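Long-range contacts in aldehyde dehydrogenase family protein (Pseudomonas syringae pv. tomato, PDB 5IUV), which probably oxidises indole-3-acetaldehyde to the auxin indole-3-acetic acid with NAD+ as the electron acceptor: residues A[147-152]-A[492-497]; A[276-281]-A[309-314]. All blocks are in the same frame, centred on the assembly; numbering follows the deposited sequence.

Contact 1. Residues A[147-152]-A[492-497]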
loop_
_atom_site.group_PDB
_atom_site.type_symbol
_atom_site.label_atom_id
_atom_site.label_comp_id
_atom_site.label_asym_id
_atom_site.label_seq_id
_atom_site.Cartn_x
_atom_site.Cartn_y
_atom_site.Cartn_z
ATOM N N HIS A 147 -0.492 -20.997 -9.169
ATOM C CA HIS A 147 0.445 -21.719 -8.297
ATOM C C HIS A 147 1.844 -21.915 -8.890
ATOM O O HIS A 147 2.816 -22.001 -8.151
ATOM C CB HIS A 147 -0.120 -23.095 -7.927
ATOM C CG HIS A 147 0.029 -24.125 -9.013
ATOM N ND1 HIS A 147 -0.857 -24.252 -10.060
ATOM C CD2 HIS A 147 0.969 -25.084 -9.194
ATOM C CE1 HIS A 147 -0.463 -25.242 -10.849
ATOM N NE2 HIS A 147 0.639 -25.761 -10.345
ATOM N N ASP A 148 1.948 -21.984 -10.215
ATOM C CA ASP A 148 3.228 -22.278 -10.857
ATOM C C ASP A 148 3.914 -21.010 -11.354
ATOM O O ASP A 148 4.812 -21.063 -12.191
ATOM C CB ASP A 148 3.037 -23.271 -12.011
ATOM C CG ASP A 148 2.120 -22.738 -13.104
ATOM O OD1 ASP A 148 1.402 -21.743 -12.866
ATOM O OD2 ASP A 148 2.113 -23.323 -14.208
ATOM N N GLN A 149 3.495 -19.870 -10.810
ATOM C CA GLN A 149 4.066 -18.579 -11.166
ATOM C C GLN A 149 4.448 -17.785 -9.920
ATOM O O GLN A 149 3.750 -17.817 -8.905
ATOM C CB GLN A 149 3.074 -17.765 -12.005
ATOM C CG GLN A 149 2.685 -18.405 -13.322
ATOM C CD GLN A 149 3.688 -18.126 -14.416
ATOM O OE1 GLN A 149 4.445 -17.158 -14.348
ATOM N NE2 GLN A 149 3.701 -18.975 -15.436
ATOM N N LEU A 150 5.565 -17.079 -10.010
ATOM C CA LEU A 150 5.916 -16.062 -9.031
ATOM C C LEU A 150 6.072 -14.740 -9.772
ATOM O O LEU A 150 6.938 -14.606 -10.633
ATOM C CB LEU A 150 7.202 -16.427 -8.288
ATOM C CG LEU A 150 7.726 -15.365 -7.317
ATOM C CD1 LEU A 150 6.671 -15.038 -6.272
ATOM C CD2 LEU A 150 9.005 -15.833 -6.654
ATOM N N GLY A 151 5.216 -13.774 -9.459
ATOM C CA GLY A 151 5.237 -12.502 -10.157
ATOM C C GLY A 151 5.734 -11.404 -9.248
ATOM O O GLY A 151 5.067 -11.054 -8.273
ATOM N N LEU A 152 6.910 -10.866 -9.563
ATOM C CA LEU A 152 7.493 -9.782 -8.777
ATOM C C LEU A 152 7.353 -8.463 -9.501
ATOM O O LEU A 152 7.617 -8.377 -10.697
ATOM C CB LEU A 152 8.966 -10.047 -8.489
ATOM C CG LEU A 152 9.268 -11.388 -7.824
ATOM C CD1 LEU A 152 10.751 -11.502 -7.550
ATOM C CD2 LEU A 152 8.447 -11.536 -6.535
ATOM N N SER A 492 8.561 -5.977 -14.019
ATOM C CA SER A 492 7.742 -7.147 -13.760
ATOM C C SER A 492 8.533 -8.406 -14.051
ATOM O O SER A 492 8.787 -8.716 -15.212
ATOM C CB SER A 492 6.478 -7.124 -14.616
ATOM O OG SER A 492 5.576 -6.141 -14.156
ATOM N N THR A 493 8.916 -9.131 -13.006
ATOM C CA THR A 493 9.664 -10.372 -13.183
ATOM C C THR A 493 8.721 -11.548 -12.958
ATOM O O THR A 493 8.322 -11.823 -11.826
ATOM C CB THR A 493 10.875 -10.456 -12.225
ATOM O OG1 THR A 493 11.710 -9.308 -12.412
ATOM C CG2 THR A 493 11.698 -11.702 -12.502
ATOM N N TRP A 494 8.327 -12.204 -14.045
ATOM C CA TRP A 494 7.397 -13.326 -13.957
ATOM C C TRP A 494 8.126 -14.657 -14.121
ATOM O O TRP A 494 8.675 -14.962 -15.179
ATOM C CB TRP A 494 6.272 -13.183 -14.993
ATOM C CG TRP A 494 4.937 -12.906 -14.348
ATOM C CD1 TRP A 494 3.837 -13.720 -14.344
ATOM C CD2 TRP A 494 4.579 -11.747 -13.584
ATOM N NE1 TRP A 494 2.811 -13.128 -13.636
ATOM C CE2 TRP A 494 3.244 -11.917 -13.157
ATOM C CE3 TRP A 494 5.256 -10.575 -13.227
ATOM C CZ2 TRP A 494 2.572 -10.960 -12.397
ATOM C CZ3 TRP A 494 4.592 -9.632 -12.455
ATOM C CH2 TRP A 494 3.262 -9.830 -12.051
ATOM N N ILE A 495 8.107 -15.445 -13.054
ATOM C CA ILE A 495 8.920 -16.643 -12.954
ATOM C C ILE A 495 8.063 -17.891 -12.991
ATOM O O ILE A 495 7.203 -18.087 -12.129
ATOM C CB ILE A 495 9.751 -16.639 -11.652
ATOM C CG1 ILE A 495 10.657 -15.407 -11.603
ATOM C CG2 ILE A 495 10.560 -17.933 -11.515
ATOM C CD1 ILE A 495 11.213 -15.118 -10.227
ATOM N N LYS A 496 8.294 -18.743 -13.981
ATOM C CA LYS A 496 7.568 -20.004 -14.029
ATOM C C LYS A 496 8.264 -21.042 -13.158
ATOM O O LYS A 496 9.482 -21.246 -13.249
ATOM C CB LYS A 496 7.434 -20.521 -15.465
ATOM C CG LYS A 496 6.586 -21.775 -15.547
ATOM C CD LYS A 496 6.348 -22.207 -16.966
ATOM C CE LYS A 496 5.388 -23.388 -17.015
ATOM N NZ LYS A 496 4.885 -23.592 -18.394
ATOM N N LEU A 497 7.481 -21.690 -12.307
ATOM C CA LEU A 497 8.007 -22.640 -11.335
ATOM C C LEU A 497 7.637 -24.071 -11.719
ATOM O O LEU A 497 8.335 -25.020 -11.354
ATOM C CB LEU A 497 7.476 -22.314 -9.934
ATOM C CG LEU A 497 7.754 -20.902 -9.404
ATOM C CD1 LEU A 497 6.964 -20.643 -8.122
ATOM C CD2 LEU A 497 9.251 -20.681 -9.175
HETATM O O HOH W 1 10.626 -7.525 -10.729
#

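Contact 2. Residues A[276-281]-A[309-314]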
loop_
_atom_site.group_PDB
_atom_site.type_symbol
_atom_site.label_atom_id
_atom_site.label_comp_id
_atom_site.label_asym_id
_atom_site.label_seq_id
_atom_site.Cartn_x
_atom_site.Cartn_y
_atom_site.Cartn_z
ATOM N N VAL A 276 -11.091 33.219 0.432
ATOM C CA VAL A 276 -11.545 33.522 1.778
ATOM C C VAL A 276 -13.054 33.721 1.794
ATOM O O VAL A 276 -13.572 34.691 1.237
ATOM C CB VAL A 276 -10.848 34.777 2.336
ATOM C CG1 VAL A 276 -11.271 35.026 3.777
ATOM C CG2 VAL A 276 -9.332 34.628 2.236
ATOM N N PHE A 277 -13.755 32.784 2.422
ATOM C CA PHE A 277 -15.206 32.859 2.546
ATOM C C PHE A 277 -15.599 33.677 3.762
ATOM O O PHE A 277 -14.832 33.794 4.717
ATOM C CB PHE A 277 -15.820 31.464 2.651
ATOM C CG PHE A 277 -15.890 30.731 1.349
ATOM C CD1 PHE A 277 -16.925 30.970 0.456
ATOM C CD2 PHE A 277 -14.931 29.787 1.019
ATOM C CE1 PHE A 277 -16.997 30.286 -0.744
ATOM C CE2 PHE A 277 -15.000 29.097 -0.178
ATOM C CZ PHE A 277 -16.033 29.350 -1.062
ATOM N N ALA A 278 -16.808 34.230 3.718
ATOM C CA ALA A 278 -17.335 35.037 4.807
ATOM C C ALA A 278 -17.348 34.265 6.123
ATOM O O ALA A 278 -17.198 34.856 7.191
ATOM C CB ALA A 278 -18.743 35.530 4.468
ATOM N N ASP A 279 -17.524 32.950 6.055
ATOM C CA ASP A 279 -17.600 32.160 7.283
ATOM C C ASP A 279 -16.274 31.492 7.659
ATOM O O ASP A 279 -16.270 30.454 8.317
ATOM C CB ASP A 279 -18.708 31.106 7.173
ATOM C CG ASP A 279 -18.386 29.996 6.183
ATOM O OD1 ASP A 279 -17.469 30.144 5.351
ATOM O OD2 ASP A 279 -19.079 28.961 6.230
ATOM N N ALA A 280 -15.156 32.080 7.239
ATOM C CA ALA A 280 -13.845 31.655 7.733
ATOM C C ALA A 280 -13.845 31.675 9.257
ATOM O O ALA A 280 -14.386 32.600 9.861
ATOM C CB ALA A 280 -12.735 32.563 7.190
ATOM N N PRO A 281 -13.247 30.652 9.888
ATOM C CA PRO A 281 -13.290 30.558 11.355
ATOM C C PRO A 281 -12.545 31.697 12.056
ATOM O O PRO A 281 -12.942 32.115 13.141
ATOM C CB PRO A 281 -12.620 29.207 11.649
ATOM C CG PRO A 281 -11.836 28.881 10.433
ATOM C CD PRO A 281 -12.579 29.490 9.275
ATOM N N LEU A 309 -8.936 35.805 -3.421
ATOM C CA LEU A 309 -10.358 35.808 -3.762
ATOM C C LEU A 309 -11.179 35.935 -2.484
ATOM O O LEU A 309 -11.165 35.034 -1.640
ATOM C CB LEU A 309 -10.752 34.530 -4.516
ATOM C CG LEU A 309 -10.414 34.400 -6.006
ATOM C CD1 LEU A 309 -8.930 34.596 -6.290
ATOM C CD2 LEU A 309 -10.887 33.061 -6.551
ATOM N N VAL A 310 -11.888 37.048 -2.331
ATOM C CA VAL A 310 -12.618 37.284 -1.090
ATOM C C VAL A 310 -14.119 37.412 -1.333
ATOM O O VAL A 310 -14.546 38.129 -2.237
ATOM C CB VAL A 310 -12.087 38.549 -0.365
ATOM C CG1 VAL A 310 -11.932 39.695 -1.336
ATOM C CG2 VAL A 310 -12.995 38.938 0.793
ATOM N N GLU A 311 -14.910 36.694 -0.536
ATOM C CA GLU A 311 -16.363 36.788 -0.633
ATOM C C GLU A 311 -16.761 38.246 -0.421
ATOM O O GLU A 311 -16.299 38.895 0.521
ATOM C CB GLU A 311 -17.050 35.871 0.385
ATOM C CG GLU A 311 -18.556 35.746 0.181
ATOM C CD GLU A 311 -19.161 34.551 0.903
ATOM O OE1 GLU A 311 -18.409 33.783 1.547
ATOM O OE2 GLU A 311 -20.395 34.381 0.824
ATOM N N ARG A 312 -17.601 38.763 -1.311
ATOM C CA ARG A 312 -17.823 40.205 -1.387
ATOM C C ARG A 312 -18.342 40.806 -0.075
ATOM O O ARG A 312 -17.966 41.916 0.285
ATOM C CB ARG A 312 -18.782 40.530 -2.533
ATOM C CG ARG A 312 -18.915 42.022 -2.811
ATOM C CD ARG A 312 -19.419 42.286 -4.219
ATOM N NE ARG A 312 -18.496 41.777 -5.230
ATOM C CZ ARG A 312 -18.807 40.832 -6.112
ATOM N NH1 ARG A 312 -20.026 40.308 -6.117
ATOM N NH2 ARG A 312 -17.900 40.419 -6.994
ATOM N N SER A 313 -19.165 40.052 0.648
ATOM C CA SER A 313 -19.791 40.549 1.870
ATOM C C SER A 313 -18.804 40.836 3.015
ATOM O O SER A 313 -19.162 41.516 3.974
ATOM C CB SER A 313 -20.858 39.559 2.351
ATOM O OG SER A 313 -20.300 38.276 2.579
ATOM N N ILE A 314 -17.577 40.320 2.932
ATOM C CA ILE A 314 -16.573 40.628 3.953
ATOM C C ILE A 314 -15.406 41.450 3.404
ATOM O O ILE A 314 -14.472 41.785 4.136
ATOM C CB ILE A 314 -15.991 39.351 4.608
ATOM C CG1 ILE A 314 -15.377 38.431 3.553
ATOM C CG2 ILE A 314 -17.058 38.630 5.422
ATOM C CD1 ILE A 314 -14.258 37.553 4.081
HETATM O O HOH W 2 -19.363 32.072 3.496
#

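Contact 1. Residues A[147-152]-A[492-497]
Leu-497 N donates a hydrogen bond to Asp-148 O at 2.7 Å. Inward from this end, Leu-150 and Ile-495 bond reciprocally, with Leu-150 N to Ile-495 O at 2.9 Å and Ile-495 N to Leu-150 O at 2.8 Å. Leu-152 and Thr-493 form the next hydrogen-bonded pair; Leu-152 N to Thr-493 O is almost straight at 179°. A water spans the same pair, 2.7 Å from Thr-493 OG1 and donating weakly to Leu-152 O. Gln-149 with Lys-496 and Gly-151 with Trp-494 are the non-hydrogen-bonded pairs of this antiparallel arrangement, which joins the start of strand 149-164 to the end of strand 488-496. In the aldehyde dehydrogenase fold these strand ends form part of the oligomerisation arm. Ser-492 to Ile-495 also pair in parallel with a strand of the second subunit, carrying the sheet across the interface. At the Gly-151 pair, the Trp-494 indole folds back over the partner strand: Gly-151 CA sits over the centre of the six-membered ring, 3.4 Å from its centroid, a CH-pi contact. Gln-149, bent at chi2 (-84°), brings OE1 to 3.5 Å from Trp-494 CD1, its amide plane 30° from the indole; the same OE1 accepts a bond from Gln-457 of the second subunit. On the other face, Leu-150 CB lies 4.2 Å from Leu-497 CD1 and also packs against Ile-495. His-442 of the third subunit covers Leu-150, and Leu-152 meets its counterpart in the fourth.

Contact 2. Residues A[276-281]-A[309-314]
Glu-311 OE1 is gripped by two donors: Ala-278 N at 2.7 Å, in a nearly straight bond, and a water that also accepts from Asp-279 N. The amide approaches OE1 from above the carboxylate plane, 42° out of it. With CG anti to the backbone N (chi1 -170°) and the chain extended beyond it, Glu-311 reaches from the end of its strand to the opening of the 277-280 turn. Its OE1 also lies at the edge of the Phe-277 ring, 3.4 Å from CD1, with carboxylate and ring planes nearly perpendicular. Both bonds and the ring contact fall on OE1 and tie Glu-311 to a type I beta turn, which is closed by Ala-280 N bonding to Phe-277 O. Before the turn, the backbones run as parallel neighbours: Val-276 N donates to Leu-309 O at 2.8 Å and Val-276 O accepts from Glu-311 N at 3.0 Å, so that Val-276 brackets Val-310. On the side of the sheet where Val-276 points, Ile-314 packs against the turn. Its CG1 stands between the backbone N and the carbonyl carbon (chi1 57°), bringing CD1 to 3.9 Å from Val-276 CG1. Ile-314 CG2 rests 3.7 Å from Ala-278 CB. Parallel strands 273-276 and 307-311, joined through helix 283-295, make a beta-alpha-beta crossover in what is, by the family fold, the catalytic domain. Strand 273-276 lies between strands 307-311 and 430-434, while strand 307-311 passes directly into helix 312-326. Phe-277 stacks edge-to-face on Phe-412 of strand 406-412 and touches Ala-415 of helix 415-423.

How the contacts relate
From the N terminus, the chain first enters contact 1 at 147-152, where strand 149-164 begins, and continues into the sheet that also holds strands 187-191, 239-243 and 263-267. It then reaches a second sheet, where contact 2 closes a short loop of 27 residues between 276-281 and 309-314, containing helix 283-295. Only after the rest of that second sheet does it return at the C terminus, where 492-497 closes contact 1 over 339 intervening residues. The short closure therefore lies wholly within the long one, without crossing it. Their centres are 58 Å apart: contact 1 belongs to an intersubunit arm, whereas contact 2 touches no other chain of the assembly.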